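Local coordinates for protein RTX toxin RtxA (Vibrio vulnificus MO6-24/O, PDB 6IMP) that is the alpha/beta-hydrolase effector domain of a MARTX toxin and, as in its Vibrio relatives, probably acts as a phospholipase on phosphatidylinositol 3-phosphate, at residues G74-Y82 / L135-G143. Sequence-based numbering, arbitrary orientation.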
ATOM      1  N   GLY A  74       1.195   3.634 -16.205  1.00 78.84           N
ATOM      2  CA  GLY A  74       2.029   2.588 -15.621  1.00 80.69           C
ATOM      3  C   GLY A  74       2.942   1.969 -16.653  1.00 80.06           C
ATOM      4  O   GLY A  74       2.771   2.179 -17.854  1.00 84.51           O
ATOM      5  N   GLU A  75       3.916   1.201 -16.182  1.00 88.24           N
ATOM      6  CA  GLU A  75       4.880   0.555 -17.070  1.00 89.53           C
ATOM      7  C   GLU A  75       4.301  -0.660 -17.832  1.00 83.72           C
ATOM      8  O   GLU A  75       4.812  -1.020 -18.890  1.00 92.90           O
ATOM      9  CB  GLU A  75       6.140   0.158 -16.299  1.00 96.68           C
ATOM     10  CG  GLU A  75       7.240  -0.421 -17.188  1.00120.62           C
ATOM     11  CD  GLU A  75       8.499  -0.781 -16.426  1.00130.40           C
ATOM     12  OE1 GLU A  75       8.479  -0.723 -15.175  1.00123.45           O
ATOM     13  OE2 GLU A  75       9.507  -1.141 -17.082  1.00131.66           O
ATOM     14  N   ALA A  76       3.235  -1.265 -17.308  1.00 78.72           N
ATOM     15  CA  ALA A  76       2.565  -2.406 -17.973  1.00 67.29           C
ATOM     16  C   ALA A  76       1.187  -2.039 -18.518  1.00 63.72           C
ATOM     17  O   ALA A  76       0.517  -2.871 -19.114  1.00 68.80           O
ATOM     18  CB  ALA A  76       2.445  -3.591 -17.020  1.00 58.54           C
ATOM     19  N   GLY A  77       0.758  -0.800 -18.324  1.00 68.53           N
ATOM     20  CA  GLY A  77      -0.642  -0.440 -18.583  1.00 68.61           C
ATOM     21  C   GLY A  77      -1.081   0.739 -17.736  1.00 74.61           C
ATOM     22  O   GLY A  77      -0.246   1.500 -17.245  1.00 71.85           O
ATOM     23  N   ARG A  78      -2.391   0.900 -17.564  1.00 79.43           N
ATOM     24  CA  ARG A  78      -2.905   2.046 -16.813  1.00 78.58           C
ATOM     25  C   ARG A  78      -3.301   1.721 -15.368  1.00 74.56           C
ATOM     26  O   ARG A  78      -3.628   0.577 -15.029  1.00 66.17           O
ATOM     27  CB  ARG A  78      -4.008   2.778 -17.580  1.00 81.19           C
ATOM     28  CG  ARG A  78      -5.315   2.038 -17.758  1.00 86.63           C
ATOM     29  CD  ARG A  78      -6.113   2.646 -18.904  1.00 82.82           C
ATOM     30  NE  ARG A  78      -7.402   1.987 -19.073  1.00 91.08           N
ATOM     31  CZ  ARG A  78      -7.575   0.792 -19.639  1.00 91.30           C
ATOM     32  NH1 ARG A  78      -8.796   0.284 -19.753  1.00 91.01           N
ATOM     33  NH2 ARG A  78      -6.541   0.110 -20.112  1.00 95.80           N
ATOM     34  N   LEU A  79      -3.152   2.735 -14.519  1.00 74.15           N
ATOM     35  CA  LEU A  79      -3.302   2.603 -13.071  1.00 77.37           C
ATOM     36  C   LEU A  79      -4.382   3.563 -12.595  1.00 78.26           C
ATOM     37  O   LEU A  79      -4.201   4.785 -12.619  1.00 76.69           O
ATOM     38  CB  LEU A  79      -1.990   2.937 -12.357  1.00 77.78           C
ATOM     39  CG  LEU A  79      -0.774   2.059 -12.647  1.00 76.20           C
ATOM     40  CD1 LEU A  79       0.494   2.688 -12.073  1.00 73.25           C
ATOM     41  CD2 LEU A  79      -0.974   0.656 -12.092  1.00 75.32           C
ATOM     42  N   THR A  80      -5.494   3.011 -12.133  1.00 73.31           N
ATOM     43  CA  THR A  80      -6.703   3.797 -11.960  1.00 74.27           C
ATOM     44  C   THR A  80      -7.072   3.970 -10.495  1.00 74.68           C
ATOM     45  O   THR A  80      -6.983   3.033  -9.702  1.00 73.26           O
ATOM     46  CB  THR A  80      -7.864   3.127 -12.675  1.00 69.69           C
ATOM     47  OG1 THR A  80      -8.055   1.822 -12.127  1.00 67.94           O
ATOM     48  CG2 THR A  80      -7.564   3.018 -14.148  1.00 72.52           C
ATOM     49  N   GLY A  81      -7.466   5.186 -10.145  1.00 81.17           N
ATOM     50  CA  GLY A  81      -8.218   5.431  -8.917  1.00 85.52           C
ATOM     51  C   GLY A  81      -8.574   6.895  -8.745  1.00 83.48           C
ATOM     52  O   GLY A  81      -8.868   7.592  -9.716  1.00 82.58           O
ATOM     53  N   TYR A  82      -8.552   7.362  -7.501  1.00 84.14           N
ATOM     54  CA  TYR A  82      -8.909   8.745  -7.201  1.00 77.62           C
ATOM     55  C   TYR A  82      -7.796   9.487  -6.478  1.00 78.39           C
ATOM     56  O   TYR A  82      -6.905   8.891  -5.856  1.00 66.56           O
ATOM     57  CB  TYR A  82     -10.199   8.819  -6.389  1.00 66.02           C
ATOM     58  CG  TYR A  82     -11.374   8.108  -7.024  1.00 68.46           C
ATOM     59  CD1 TYR A  82     -11.431   6.724  -7.060  1.00 65.20           C
ATOM     60  CD2 TYR A  82     -12.450   8.821  -7.549  1.00 72.96           C
ATOM     61  CE1 TYR A  82     -12.510   6.063  -7.621  1.00 70.29           C
ATOM     62  CE2 TYR A  82     -13.545   8.169  -8.102  1.00 72.45           C
ATOM     63  CZ  TYR A  82     -13.572   6.790  -8.144  1.00 72.60           C
ATOM     64  OH  TYR A  82     -14.659   6.128  -8.706  1.00 70.89           O
ATOM     65  N   LEU A 135      -2.743  -0.688  -7.677  1.00 67.29           N
ATOM     66  CA  LEU A 135      -1.629  -1.375  -8.314  1.00 65.02           C
ATOM     67  C   LEU A 135      -2.146  -2.201  -9.483  1.00 65.02           C
ATOM     68  O   LEU A 135      -3.343  -2.514  -9.547  1.00 63.25           O
ATOM     69  CB  LEU A 135      -0.967  -2.296  -7.307  1.00 65.97           C
ATOM     70  CG  LEU A 135      -0.533  -1.585  -6.029  1.00 67.93           C
ATOM     71  CD1 LEU A 135      -0.367  -2.571  -4.887  1.00 69.40           C
ATOM     72  CD2 LEU A 135       0.751  -0.817  -6.292  1.00 71.78           C
ATOM     73  N   ARG A 136      -1.256  -2.580 -10.395  1.00 59.80           N
ATOM     74  CA  ARG A 136      -1.656  -3.437 -11.513  1.00 62.64           C
ATOM     75  C   ARG A 136      -2.457  -4.658 -11.041  1.00 59.70           C
ATOM     76  O   ARG A 136      -2.069  -5.333 -10.089  1.00 59.92           O
ATOM     77  CB  ARG A 136      -0.446  -3.919 -12.298  1.00 65.02           C
ATOM     78  CG  ARG A 136       0.408  -4.923 -11.555  1.00 65.60           C
ATOM     79  CD  ARG A 136       1.643  -5.243 -12.350  1.00 67.90           C
ATOM     80  NE  ARG A 136       2.545  -4.103 -12.422  1.00 64.96           N
ATOM     81  CZ  ARG A 136       3.633  -4.067 -13.179  1.00 63.49           C
ATOM     82  NH1 ARG A 136       4.398  -2.984 -13.185  1.00 64.96           N
ATOM     83  NH2 ARG A 136       3.981  -5.128 -13.903  1.00 64.99           N
ATOM     84  N   GLY A 137      -3.574  -4.919 -11.713  1.00 60.49           N
ATOM     85  CA  GLY A 137      -4.373  -6.126 -11.472  1.00 67.17           C
ATOM     86  C   GLY A 137      -5.447  -5.930 -10.422  1.00 70.40           C
ATOM     87  O   GLY A 137      -6.238  -6.841 -10.150  1.00 62.69           O
ATOM     88  N   TYR A 138      -5.489  -4.722  -9.860  1.00 71.91           N
ATOM     89  CA  TYR A 138      -6.381  -4.386  -8.774  1.00 68.79           C
ATOM     90  C   TYR A 138      -7.288  -3.270  -9.227  1.00 75.29           C
ATOM     91  O   TYR A 138      -6.860  -2.364  -9.949  1.00 64.71           O
ATOM     92  CB  TYR A 138      -5.578  -3.925  -7.569  1.00 68.26           C
ATOM     93  CG  TYR A 138      -5.013  -5.059  -6.756  1.00 66.58           C
ATOM     94  CD1 TYR A 138      -5.802  -5.724  -5.829  1.00 62.59           C
ATOM     95  CD2 TYR A 138      -3.688  -5.459  -6.900  1.00 60.63           C
ATOM     96  CE1 TYR A 138      -5.288  -6.744  -5.052  1.00 62.56           C
ATOM     97  CE2 TYR A 138      -3.163  -6.485  -6.128  1.00 61.51           C
ATOM     98  CZ  TYR A 138      -3.968  -7.128  -5.206  1.00 63.36           C
ATOM     99  OH  TYR A 138      -3.465  -8.168  -4.442  1.00 66.67           O
ATOM    100  N   GLY A 139      -8.536  -3.325  -8.763  1.00 81.46           N
ATOM    101  CA  GLY A 139      -9.592  -2.405  -9.195  1.00 70.76           C
ATOM    102  C   GLY A 139      -9.737  -2.345 -10.703  1.00 71.94           C
ATOM    103  O   GLY A 139     -10.087  -3.339 -11.342  1.00 67.83           O
ATOM    104  N   GLU A 140      -9.453  -1.175 -11.272  1.00 75.38           N
ATOM    105  CA  GLU A 140      -9.597  -0.945 -12.715  1.00 79.06           C
ATOM    106  C   GLU A 140      -8.231  -0.766 -13.407  1.00 75.65           C
ATOM    107  O   GLU A 140      -8.165  -0.366 -14.567  1.00 73.23           O
ATOM    108  CB  GLU A 140     -10.502   0.279 -12.969  1.00 86.54           C
ATOM    109  CG  GLU A 140     -11.970  -0.048 -13.240  1.00 94.23           C
ATOM    110  CD  GLU A 140     -12.759   1.161 -13.757  1.00103.90           C
ATOM    111  OE1 GLU A 140     -12.533   2.290 -13.264  1.00 94.93           O
ATOM    112  OE2 GLU A 140     -13.611   0.983 -14.659  1.00110.14           O
ATOM    113  N   SER A 141      -7.147  -1.079 -12.706  1.00 74.00           N
ATOM    114  CA  SER A 141      -5.808  -0.914 -13.267  1.00 71.77           C
ATOM    115  C   SER A 141      -5.478  -2.108 -14.137  1.00 67.82           C
ATOM    116  O   SER A 141      -5.915  -3.223 -13.851  1.00 63.52           O
ATOM    117  CB  SER A 141      -4.771  -0.761 -12.150  1.00 72.27           C
ATOM    118  OG  SER A 141      -4.993   0.437 -11.414  1.00 69.55           O
ATOM    119  N   ASP A 142      -4.708  -1.877 -15.197  1.00 69.04           N
ATOM    120  CA  ASP A 142      -4.379  -2.946 -16.142  1.00 72.81           C
ATOM    121  C   ASP A 142      -3.309  -3.845 -15.597  1.00 70.60           C
ATOM    122  O   ASP A 142      -2.420  -3.396 -14.880  1.00 64.66           O
ATOM    123  CB  ASP A 142      -3.859  -2.392 -17.456  1.00 75.51           C
ATOM    124  CG  ASP A 142      -4.929  -1.749 -18.277  1.00 78.75           C
ATOM    125  OD1 ASP A 142      -5.988  -2.384 -18.507  1.00 77.41           O
ATOM    126  OD2 ASP A 142      -4.691  -0.607 -18.718  1.00 73.27           O
ATOM    127  N   GLY A 143      -3.361  -5.099 -16.025  1.00 70.64           N
ATOM    128  CA  GLY A 143      -2.252  -6.018 -15.880  1.00 71.92           C
ATOM    129  C   GLY A 143      -2.477  -7.017 -14.777  1.00 72.07           C
ATOM    130  O   GLY A 143      -3.614  -7.290 -14.391  1.00 75.52           O
TER
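With CG of D142 lying beside its own backbone N (chi1 -72°) and CG of R78 set between backbone N and carbonyl carbon (chi1 68°), the aspartate and the arginine face each other in a salt bridge whose geometry is doubtful, because the modelled position of OD2 of D142 is unsure. The guanidinium and carboxylate planes stand 59° apart, so the pair meets aslant, NH2 of R78 approaching OD2 of D142; the bond to OD2 from the R78 backbone N carries the same doubt. Firmer is the bond from D142 N to R78 O, 2.7 Å long. Beyond it, OG of S141 accepts a hydrogen bond from T80 N (2.7 Å) and is also hydrogen-bonded to O of N134, so one hydroxyl ties strand 78-84 to the loop's beginning. In the alpha/beta hydrolase fold such loops leave the carboxyl ends of strands; here residues 135-143, folded through a type II and then a type II' turn, run from strand 129-133 toward helix 147-164 and lie against the antiparallel strand 78-84. L79, which also touches T156 of helix 147-164, packs its CD2 against the backbone at R136, 3.7 Å from R136 N. The guanidinium of R136, whose NE is salt-bridged to D153, has CB of A76 over one face, 3.8 Å from NH2.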